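Local coordinates for protein Fe-superoxide dismutase homolog (Plasmodium berghei, PDB 2A03) that converts superoxide radicals into hydrogen peroxide and molecular oxygen at a single metal site, as a member of the iron/manganese superoxide dismutase family, at residues Q78-S83 with A150-K155; H82-D87 with I162-V167; W131-L136 with L145-A150. One frame throughout, in Å; residues are numbered along the deposited sequence. Where two conformers were deposited one is given.

Contact 1 (Q78-S83 with A150-K155). With MN (manganese (II) ion), chain C.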
loop_
_atom_site.group_PDB
_atom_site.type_symbol
_atom_site.label_atom_id
_atom_site.label_comp_id
_atom_site.label_asym_id
_atom_site.label_seq_id
_atom_site.Cartn_x
_atom_site.Cartn_y
_atom_site.Cartn_z
ATOM N N GLN A 78 4.260 -8.240 -10.289
ATOM C CA GLN A 78 3.192 -8.627 -9.365
ATOM C C GLN A 78 2.603 -9.975 -9.742
ATOM O O GLN A 78 2.195 -10.736 -8.864
ATOM C CB GLN A 78 2.091 -7.544 -9.265
ATOM C CG GLN A 78 2.520 -6.305 -8.438
ATOM C CD GLN A 78 2.682 -6.608 -6.940
ATOM O OE1 GLN A 78 3.713 -7.116 -6.504
ATOM N NE2 GLN A 78 1.653 -6.289 -6.151
ATOM N N ILE A 79 2.562 -10.283 -11.034
ATOM C CA ILE A 79 2.105 -11.604 -11.459
ATOM C C ILE A 79 3.043 -12.665 -10.863
ATOM O O ILE A 79 2.593 -13.647 -10.259
ATOM C CB ILE A 79 2.083 -11.751 -13.000
ATOM C CG1 ILE A 79 1.119 -10.753 -13.645
ATOM C CG2 ILE A 79 1.702 -13.173 -13.390
ATOM C CD1 ILE A 79 1.199 -10.707 -15.175
ATOM N N TRP A 80 4.343 -12.451 -11.039
ATOM C CA TRP A 80 5.357 -13.387 -10.571
ATOM C C TRP A 80 5.343 -13.483 -9.050
ATOM O O TRP A 80 5.389 -14.573 -8.493
ATOM C CB TRP A 80 6.761 -12.970 -11.058
ATOM C CG TRP A 80 7.773 -14.037 -10.823
ATOM C CD1 TRP A 80 8.135 -15.026 -11.696
ATOM C CD2 TRP A 80 8.530 -14.270 -9.617
ATOM N NE1 TRP A 80 9.062 -15.844 -11.115
ATOM C CE2 TRP A 80 9.313 -15.411 -9.837
ATOM C CE3 TRP A 80 8.599 -13.633 -8.380
ATOM C CZ2 TRP A 80 10.174 -15.923 -8.874
ATOM C CZ3 TRP A 80 9.439 -14.134 -7.424
ATOM C CH2 TRP A 80 10.219 -15.279 -7.671
ATOM N N ASN A 81 5.313 -12.326 -8.391
ATOM C CA ASN A 81 5.297 -12.266 -6.932
ATOM C C ASN A 81 4.100 -13.042 -6.340
ATOM O O ASN A 81 4.262 -13.811 -5.396
ATOM C CB ASN A 81 5.263 -10.817 -6.437
ATOM C CG ASN A 81 6.502 -10.011 -6.823
ATOM O OD1 ASN A 81 7.563 -10.562 -7.135
ATOM N ND2 ASN A 81 6.357 -8.674 -6.805
ATOM N N HIS A 82 2.905 -12.839 -6.891
ATOM C CA HIS A 82 1.713 -13.510 -6.369
ATOM C C HIS A 82 1.734 -15.000 -6.595
ATOM O O HIS A 82 1.400 -15.754 -5.696
ATOM C CB HIS A 82 0.440 -12.911 -6.934
ATOM C CG HIS A 82 0.104 -11.605 -6.306
ATOM N ND1 HIS A 82 0.652 -10.417 -6.739
ATOM C CD2 HIS A 82 -0.667 -11.306 -5.235
ATOM C CE1 HIS A 82 0.218 -9.438 -5.967
ATOM N NE2 HIS A 82 -0.576 -9.952 -5.040
ATOM N N SER A 83 2.162 -15.424 -7.773
ATOM C CA SER A 83 2.359 -16.850 -8.014
ATOM C C SER A 83 3.344 -17.456 -7.010
ATOM O O SER A 83 3.148 -18.578 -6.557
ATOM C CB SER A 83 2.815 -17.105 -9.461
ATOM O OG SER A 83 1.768 -16.747 -10.350
ATOM N N ALA A 150 6.124 -3.580 -6.073
ATOM C CA ALA A 150 6.241 -4.762 -6.951
ATOM C C ALA A 150 7.616 -5.368 -6.918
ATOM O O ALA A 150 7.877 -6.357 -7.616
ATOM C CB ALA A 150 5.884 -4.416 -8.384
ATOM N N GLY A 151 8.500 -4.774 -6.116
ATOM C CA GLY A 151 9.905 -5.161 -6.120
ATOM C C GLY A 151 10.130 -6.600 -5.692
ATOM O O GLY A 151 9.386 -7.126 -4.863
ATOM N N ASN A 152 11.139 -7.241 -6.281
ATOM C CA ASN A 152 11.572 -8.566 -5.840
ATOM C C ASN A 152 13.089 -8.732 -5.993
ATOM O O ASN A 152 13.715 -7.985 -6.754
ATOM C CB ASN A 152 10.790 -9.663 -6.566
ATOM C CG ASN A 152 11.152 -9.786 -8.036
ATOM O OD1 ASN A 152 12.316 -9.978 -8.401
ATOM N ND2 ASN A 152 10.143 -9.720 -8.886
ATOM N N PRO A 153 13.695 -9.673 -5.238
ATOM C CA PRO A 153 15.161 -9.928 -5.213
ATOM C C PRO A 153 15.852 -10.295 -6.541
ATOM O O PRO A 153 17.065 -10.075 -6.706
ATOM C CB PRO A 153 15.291 -11.088 -4.220
ATOM C CG PRO A 153 14.072 -10.964 -3.347
ATOM C CD PRO A 153 12.991 -10.524 -4.265
ATOM N N ILE A 154 15.089 -10.853 -7.467
ATOM C CA ILE A 154 15.604 -11.140 -8.794
ATOM C C ILE A 154 15.881 -9.827 -9.508
ATOM O O ILE A 154 17.013 -9.546 -9.877
ATOM C CB ILE A 154 14.624 -12.029 -9.605
ATOM C CG1 ILE A 154 14.321 -13.296 -8.810
ATOM C CG2 ILE A 154 15.219 -12.403 -10.960
ATOM C CD1 ILE A 154 13.530 -14.330 -9.569
ATOM N N LYS A 155 14.849 -9.013 -9.669
ATOM C CA LYS A 155 14.992 -7.728 -10.307
ATOM C C LYS A 155 16.080 -6.922 -9.625
ATOM O O LYS A 155 16.942 -6.364 -10.287
ATOM C CB LYS A 155 13.672 -6.942 -10.283
ATOM C CG LYS A 155 13.736 -5.591 -11.045
ATOM C CD LYS A 155 14.192 -5.783 -12.506
ATOM C CE LYS A 155 14.209 -4.470 -13.316
ATOM N NZ LYS A 155 14.465 -4.732 -14.794
HETATM MN MN MN C . -1.134 -9.165 -3.202
HETATM O O HOH W 1 0.519 -7.598 -3.595
#
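Asn81 on helix 70-87 and Ala150 and Asn152 in the loop after strand 142-148 form a polar helix-to-loop contact that ties the alpha-hairpin part of this superoxide dismutase to its C-terminal part. It is a worked example of second-shell organisation: an amide away from the metal probably helps set the amide nearer to it. Asn81 ND2 gives one N-H to Ala150 O at 2.9 Å (152° at the hydrogen), approaching from above the carbonyl plane. Within the helix, ND2 also meets Gln78 OE1 at 3.1 Å, and both acceptors lie in the Asn81 amide plane. On the other branch, Asn81 OD1 accepts from Asn152 ND2 at 3.2 Å, with the two amide planes 90° apart. The remaining oxygen, Asn152 OD1, receives Lys155 N at 3.0 Å in an Asx motif, so the amide that reaches the helix also shapes its own turn. Further out, Trp80, its CG anti to the backbone N (chi1 -169°), brings CZ2 to 3.8 Å from Ile154 CD1. The aliphatic part of Gln78 lies against Ala150 CB, and Phe127 of the second subunit packs on both residues. Gln78 NE2 donates to the metal-bound water at 3.1 Å, and Tyr43 OH is a second partner of this amide. His82 ND1 donates to Gln78 O at 2.6 Å, while its NE2 binds manganese at 2.1 Å. With OE1 taken by Asn81, the Gln78 amide is probably oriented to present N-H to the metal-bound water, as in iron superoxide dismutases, where this glutamine comes from the helical domain.

Contact 2 (H82-D87 with I162-V167). With MN (manganese (II) ion), chain C.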
loop_
_atom_site.group_PDB
_atom_site.type_symbol
_atom_site.label_atom_id
_atom_site.label_comp_id
_atom_site.label_asym_id
_atom_site.label_seq_id
_atom_site.Cartn_x
_atom_site.Cartn_y
_atom_site.Cartn_z
ATOM N N HIS A 82 2.905 -12.839 -6.891
ATOM C CA HIS A 82 1.713 -13.510 -6.369
ATOM C C HIS A 82 1.734 -15.000 -6.595
ATOM O O HIS A 82 1.400 -15.754 -5.696
ATOM C CB HIS A 82 0.440 -12.911 -6.934
ATOM C CG HIS A 82 0.104 -11.605 -6.306
ATOM N ND1 HIS A 82 0.652 -10.417 -6.739
ATOM C CD2 HIS A 82 -0.667 -11.306 -5.235
ATOM C CE1 HIS A 82 0.218 -9.438 -5.967
ATOM N NE2 HIS A 82 -0.576 -9.952 -5.040
ATOM N N SER A 83 2.162 -15.424 -7.773
ATOM C CA SER A 83 2.359 -16.850 -8.014
ATOM C C SER A 83 3.344 -17.456 -7.010
ATOM O O SER A 83 3.148 -18.578 -6.557
ATOM C CB SER A 83 2.815 -17.105 -9.461
ATOM O OG SER A 83 1.768 -16.747 -10.350
ATOM N N PHE A 84 4.391 -16.705 -6.667
ATOM C CA PHE A 84 5.384 -17.182 -5.711
ATOM C C PHE A 84 4.805 -17.251 -4.302
ATOM O O PHE A 84 5.123 -18.152 -3.523
ATOM C CB PHE A 84 6.625 -16.298 -5.742
ATOM C CG PHE A 84 7.861 -16.984 -5.236
ATOM C CD1 PHE A 84 8.543 -17.894 -6.040
ATOM C CD2 PHE A 84 8.343 -16.731 -3.967
ATOM C CE1 PHE A 84 9.693 -18.536 -5.588
ATOM C CE2 PHE A 84 9.478 -17.366 -3.502
ATOM C CZ PHE A 84 10.164 -18.271 -4.320
ATOM N N TYR A 85 3.930 -16.297 -4.000
ATOM C CA TYR A 85 3.219 -16.240 -2.725
ATOM C C TYR A 85 2.238 -17.423 -2.557
ATOM O O TYR A 85 2.185 -18.068 -1.496
ATOM C CB TYR A 85 2.555 -14.843 -2.623
ATOM C CG TYR A 85 1.576 -14.588 -1.498
ATOM C CD1 TYR A 85 2.005 -14.490 -0.173
ATOM C CD2 TYR A 85 0.224 -14.387 -1.765
ATOM C CE1 TYR A 85 1.110 -14.248 0.859
ATOM C CE2 TYR A 85 -0.679 -14.111 -0.736
ATOM C CZ TYR A 85 -0.228 -14.037 0.569
ATOM O OH TYR A 85 -1.117 -13.785 1.598
ATOM N N TRP A 86 1.477 -17.756 -3.595
ATOM C CA TRP A 86 0.580 -18.895 -3.467
ATOM C C TRP A 86 1.384 -20.180 -3.255
ATOM O O TRP A 86 1.000 -21.037 -2.449
ATOM C CB TRP A 86 -0.367 -19.037 -4.676
ATOM C CG TRP A 86 -1.117 -17.767 -4.965
ATOM C CD1 TRP A 86 -1.143 -17.085 -6.147
ATOM C CD2 TRP A 86 -1.943 -17.025 -4.055
ATOM N NE1 TRP A 86 -1.940 -15.979 -6.030
ATOM C CE2 TRP A 86 -2.423 -15.903 -4.753
ATOM C CE3 TRP A 86 -2.322 -17.203 -2.717
ATOM C CZ2 TRP A 86 -3.239 -14.961 -4.169
ATOM C CZ3 TRP A 86 -3.148 -16.274 -2.139
ATOM C CH2 TRP A 86 -3.598 -15.160 -2.863
ATOM N N ASP A 87 2.490 -20.311 -3.980
ATOM C CA ASP A 87 3.339 -21.501 -3.867
ATOM C C ASP A 87 4.068 -21.570 -2.531
ATOM O O ASP A 87 4.471 -22.638 -2.111
ATOM C CB ASP A 87 4.358 -21.575 -5.018
ATOM C CG ASP A 87 3.707 -21.763 -6.379
ATOM O OD1 ASP A 87 2.516 -22.089 -6.428
ATOM O OD2 ASP A 87 4.385 -21.571 -7.409
ATOM N N ILE A 162 13.185 -17.856 -1.926
ATOM C CA ILE A 162 12.902 -19.164 -1.334
ATOM C C ILE A 162 11.445 -19.212 -0.870
ATOM O O ILE A 162 10.738 -20.198 -1.123
ATOM C CB ILE A 162 13.864 -19.439 -0.163
ATOM C CG1 ILE A 162 15.316 -19.418 -0.643
ATOM C CG2 ILE A 162 13.561 -20.760 0.513
ATOM C CD1 ILE A 162 15.658 -20.430 -1.741
ATOM N N LEU A 163 11.024 -18.142 -0.187
ATOM C CA LEU A 163 9.646 -17.926 0.243
ATOM C C LEU A 163 9.341 -16.438 0.244
ATOM O O LEU A 163 10.248 -15.616 0.391
ATOM C CB LEU A 163 9.422 -18.437 1.662
ATOM C CG LEU A 163 9.517 -19.936 1.913
ATOM C CD1 LEU A 163 9.658 -20.166 3.419
ATOM C CD2 LEU A 163 8.283 -20.688 1.333
ATOM N N THR A 164 8.064 -16.087 0.107
ATOM C CA THR A 164 7.645 -14.690 0.258
ATOM C C THR A 164 6.309 -14.630 1.000
ATOM O O THR A 164 5.540 -15.579 1.006
ATOM C CB THR A 164 7.496 -13.937 -1.125
ATOM O OG1 THR A 164 7.511 -12.516 -0.922
ATOM C CG2 THR A 164 6.187 -14.299 -1.833
ATOM N N CYS A 165 6.051 -13.487 1.603
ATOM C CA CYS A 165 4.774 -13.187 2.192
ATOM C C CYS A 165 4.382 -11.774 1.742
ATOM O O CYS A 165 5.168 -10.831 1.847
ATOM C CB CYS A 165 4.887 -13.275 3.705
ATOM S SG CYS A 165 3.431 -12.785 4.605
ATOM N N ASP A 166 3.177 -11.664 1.188
ATOM C CA ASP A 166 2.606 -10.392 0.744
ATOM C C ASP A 166 2.171 -9.562 1.965
ATOM O O ASP A 166 1.397 -10.035 2.790
ATOM C CB ASP A 166 1.391 -10.720 -0.139
ATOM C CG ASP A 166 0.882 -9.530 -0.953
ATOM O OD1 ASP A 166 1.388 -8.395 -0.810
ATOM O OD2 ASP A 166 -0.040 -9.751 -1.775
ATOM N N VAL A 167 2.640 -8.318 2.063
ATOM C CA VAL A 167 2.112 -7.396 3.061
ATOM C C VAL A 167 1.428 -6.145 2.480
ATOM O O VAL A 167 1.185 -5.202 3.205
ATOM C CB VAL A 167 3.170 -6.995 4.133
ATOM C CG1 VAL A 167 3.707 -8.252 4.867
ATOM C CG2 VAL A 167 4.304 -6.189 3.540
HETATM MN MN MN C . -1.134 -9.165 -3.202
HETATM O O HOH W 1 0.519 -7.598 -3.595
#
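Tyr85 lays one face of its ring over Asp166 CB, which sits 3.7 Å from the ring centroid, only 12° off the normal: a CH-pi contact. This is a helix-on-sheet junction of the iron/manganese superoxide dismutase fold, where helix segment 82-87 runs at 106° to strand segment 163-166. Tyr85 CE1 also comes within 3.3 Å of Asp166 N, and Tyr85 OH finds its hydrogen-bond partner in Tyr183 OH. Two residues earlier on the strand, Thr164 turns its methyl to the helix, CG2 lying 3.7 Å from Tyr85 CA; its hydroxyl, anti to the backbone N, instead bonds Gly132 O of the neighbouring strand. That same methyl meets the edge of the Phe84 ring. Phe84 continues edge-on along the backbone at a classic beta bulge formed by Ile162 and Leu163 opposite Leu134, with CE2 3.7 Å from Leu163 N. At the far end both segments supply metal ligands, joined by His35 and His170. The planes of the His82 ring and the Asp166 carboxylate are 83° apart, and His82 NE2 and Asp166 OD2, 3.3 Å apart, are brought together by the shared metal. Asp166 OD1 is hydrogen-bonded by Trp168, while Asp166 OD2 binds manganese at 1.9 Å.

Contact 3 (W131-L136 with L145-A150)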
loop_
_atom_site.group_PDB
_atom_site.type_symbol
_atom_site.label_atom_id
_atom_site.label_comp_id
_atom_site.label_asym_id
_atom_site.label_seq_id
_atom_site.Cartn_x
_atom_site.Cartn_y
_atom_site.Cartn_z
ATOM N N TRP A 131 6.611 -6.628 0.215
ATOM C CA TRP A 131 6.831 -8.042 0.334
ATOM C C TRP A 131 8.006 -8.294 1.280
ATOM O O TRP A 131 8.971 -7.520 1.330
ATOM C CB TRP A 131 7.206 -8.607 -1.041
ATOM C CG TRP A 131 6.175 -8.384 -2.103
ATOM C CD1 TRP A 131 6.042 -7.290 -2.893
ATOM C CD2 TRP A 131 5.145 -9.289 -2.490
ATOM N NE1 TRP A 131 4.971 -7.438 -3.731
ATOM C CE2 TRP A 131 4.402 -8.661 -3.509
ATOM C CE3 TRP A 131 4.764 -10.570 -2.063
ATOM C CZ2 TRP A 131 3.303 -9.272 -4.122
ATOM C CZ3 TRP A 131 3.667 -11.168 -2.661
ATOM C CH2 TRP A 131 2.954 -10.522 -3.682
ATOM N N GLY A 132 7.917 -9.385 2.032
ATOM C CA GLY A 132 9.067 -9.940 2.741
ATOM C C GLY A 132 9.518 -11.209 2.038
ATOM O O GLY A 132 8.705 -11.934 1.477
ATOM N N TRP A 133 10.820 -11.464 2.071
ATOM C CA TRP A 133 11.414 -12.585 1.360
ATOM C C TRP A 133 12.435 -13.306 2.209
ATOM O O TRP A 133 13.268 -12.673 2.872
ATOM C CB TRP A 133 12.148 -12.108 0.103
ATOM C CG TRP A 133 11.318 -11.269 -0.824
ATOM C CD1 TRP A 133 11.146 -9.912 -0.770
ATOM C CD2 TRP A 133 10.579 -11.725 -1.965
ATOM N NE1 TRP A 133 10.329 -9.504 -1.790
ATOM C CE2 TRP A 133 9.979 -10.590 -2.550
ATOM C CE3 TRP A 133 10.367 -12.987 -2.552
ATOM C CZ2 TRP A 133 9.157 -10.673 -3.685
ATOM C CZ3 TRP A 133 9.553 -13.072 -3.692
ATOM C CH2 TRP A 133 8.956 -11.923 -4.241
ATOM N N LEU A 134 12.355 -14.635 2.188
ATOM C CA LEU A 134 13.496 -15.476 2.504
ATOM C C LEU A 134 14.219 -15.737 1.183
ATOM O O LEU A 134 13.596 -16.161 0.202
ATOM C CB LEU A 134 13.062 -16.794 3.127
ATOM C CG LEU A 134 14.198 -17.780 3.438
ATOM C CD1 LEU A 134 15.281 -17.162 4.343
ATOM C CD2 LEU A 134 13.626 -19.011 4.100
ATOM N N ALA A 135 15.517 -15.454 1.148
ATOM C CA ALA A 135 16.276 -15.582 -0.085
ATOM C C ALA A 135 17.682 -16.134 0.147
ATOM O O ALA A 135 18.256 -15.974 1.224
ATOM C CB ALA A 135 16.357 -14.216 -0.794
ATOM N N LEU A 136 18.227 -16.788 -0.876
ATOM C CA LEU A 136 19.613 -17.247 -0.832
ATOM C C LEU A 136 20.474 -16.174 -1.480
ATOM O O LEU A 136 20.202 -15.741 -2.606
ATOM C CB LEU A 136 19.778 -18.561 -1.574
ATOM C CG LEU A 136 21.092 -19.302 -1.327
ATOM C CD1 LEU A 136 21.172 -19.854 0.095
ATOM C CD2 LEU A 136 21.231 -20.433 -2.341
ATOM N N LEU A 145 14.883 -10.385 3.296
ATOM C CA LEU A 145 14.831 -9.162 2.484
ATOM C C LEU A 145 13.427 -8.626 2.445
ATOM O O LEU A 145 12.446 -9.363 2.658
ATOM C CB LEU A 145 15.302 -9.425 1.053
ATOM C CG LEU A 145 16.689 -10.055 0.857
ATOM C CD1 LEU A 145 16.855 -10.564 -0.543
ATOM C CD2 LEU A 145 17.811 -9.081 1.177
ATOM N N GLN A 146 13.316 -7.334 2.179
ATOM C CA GLN A 146 12.017 -6.736 1.952
ATOM C C GLN A 146 12.086 -5.831 0.736
ATOM O O GLN A 146 13.129 -5.257 0.432
ATOM C CB GLN A 146 11.536 -5.964 3.181
ATOM C CG GLN A 146 12.392 -4.748 3.553
ATOM C CD GLN A 146 11.919 -4.069 4.836
ATOM O OE1 GLN A 146 10.757 -3.686 4.968
ATOM N NE2 GLN A 146 12.823 -3.907 5.772
ATOM N N THR A 147 10.962 -5.735 0.035
ATOM C CA THR A 147 10.852 -4.908 -1.148
ATOM C C THR A 147 9.565 -4.100 -1.088
ATOM O O THR A 147 8.632 -4.434 -0.383
ATOM C CB THR A 147 10.855 -5.748 -2.443
ATOM O OG1 THR A 147 9.730 -6.641 -2.452
ATOM C CG2 THR A 147 12.170 -6.522 -2.594
ATOM N N HIS A 148 9.561 -3.008 -1.830
ATOM C CA HIS A 148 8.458 -2.083 -1.858
ATOM C C HIS A 148 7.651 -2.341 -3.113
ATOM O O HIS A 148 8.213 -2.586 -4.185
ATOM C CB HIS A 148 8.978 -0.657 -1.839
ATOM C CG HIS A 148 8.015 0.314 -1.244
ATOM N ND1 HIS A 148 7.439 0.119 -0.003
ATOM C CD2 HIS A 148 7.505 1.472 -1.723
ATOM C CE1 HIS A 148 6.630 1.127 0.262
ATOM N NE2 HIS A 148 6.652 1.961 -0.764
ATOM N N ASP A 149 6.334 -2.227 -2.968
ATOM C CA ASP A 149 5.408 -2.327 -4.074
ATOM C C ASP A 149 5.555 -3.637 -4.865
ATOM O O ASP A 149 5.160 -4.695 -4.361
ATOM C CB ASP A 149 5.524 -1.063 -4.928
ATOM C CG ASP A 149 5.040 0.177 -4.182
ATOM O OD1 ASP A 149 4.260 0.051 -3.214
ATOM O OD2 ASP A 149 5.418 1.289 -4.570
ATOM N N ALA A 150 6.124 -3.580 -6.073
ATOM C CA ALA A 150 6.241 -4.762 -6.951
ATOM C C ALA A 150 7.616 -5.368 -6.918
ATOM O O ALA A 150 7.877 -6.357 -7.616
ATOM C CB ALA A 150 5.884 -4.416 -8.384
#
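The beta hairpin of strands 130-136 and 142-148, two strands of the three-stranded antiparallel sheet, pairs Trp131 with Thr147 and Trp133 with Leu145 as hydrogen-bonded pairs, with Gly132 and Gln146 as the non-hydrogen-bonded pair between them. Trp131 N reaches Thr147 O at 3.0 Å, and Leu145 N reaches Trp133 O at 2.8 Å; the reciprocal bond in each pair closes the ring. Between them, Gly132 CA comes to 3.4 Å from Leu145 O in a CA-H...O contact. On the face carrying the tryptophans, Trp133 NE1 points almost straight at Thr147 OG1, at 3.0 Å and 170°, and the oxygen lies in the indole plane. Thr147 OG1 sits between its backbone N and carbonyl carbon (chi1 61°), a turn that presents it to the indole; Gly151 O is its other hydrogen-bond partner. Beyond the last pair, Trp131 NE1 makes a weak, bent bond to Asp149 O, 2.8 Å long with 125° at the hydrogen; Asp149 O also accepts from Trp168 NE1. Leu145 CD1 closes the apolar end at 3.7 Å from Ala135 CB. The straight bond to Thr147 helps fix the rotation of the Trp133 ring, whereas Trp131 is probably held more loosely by weak bonds from NE1 to Asp149 O and Gln78 OE1; it stands edge-to-face against the manganese ligand His82 as a wall of the metal site.

The three contacts meet beside one metal site, their centres about 9 Å apart. Contacts 1 and 2 start from the same helix, share His82 and the manganese-bound water, and divide the labour: 78-83 with 150-155 probably orients the second shell, while 82-87 with 162-167 brings metal ligands from two parts of the fold together. Contact 3 supplies the indoles between them. Trp131 CZ2 packs 3.4 Å from Asn81 CB, and Trp131 CZ3 lies 3.4 Å from Asp166 CB, while Trp133 CZ2 meets Asn152 CB at 3.5 Å. Ile162 N, 2.8 Å from Leu134 O, joins contacts 2 and 3. Ala150 belongs to contacts 1 and 3, and Phe127 of the second subunit touches it.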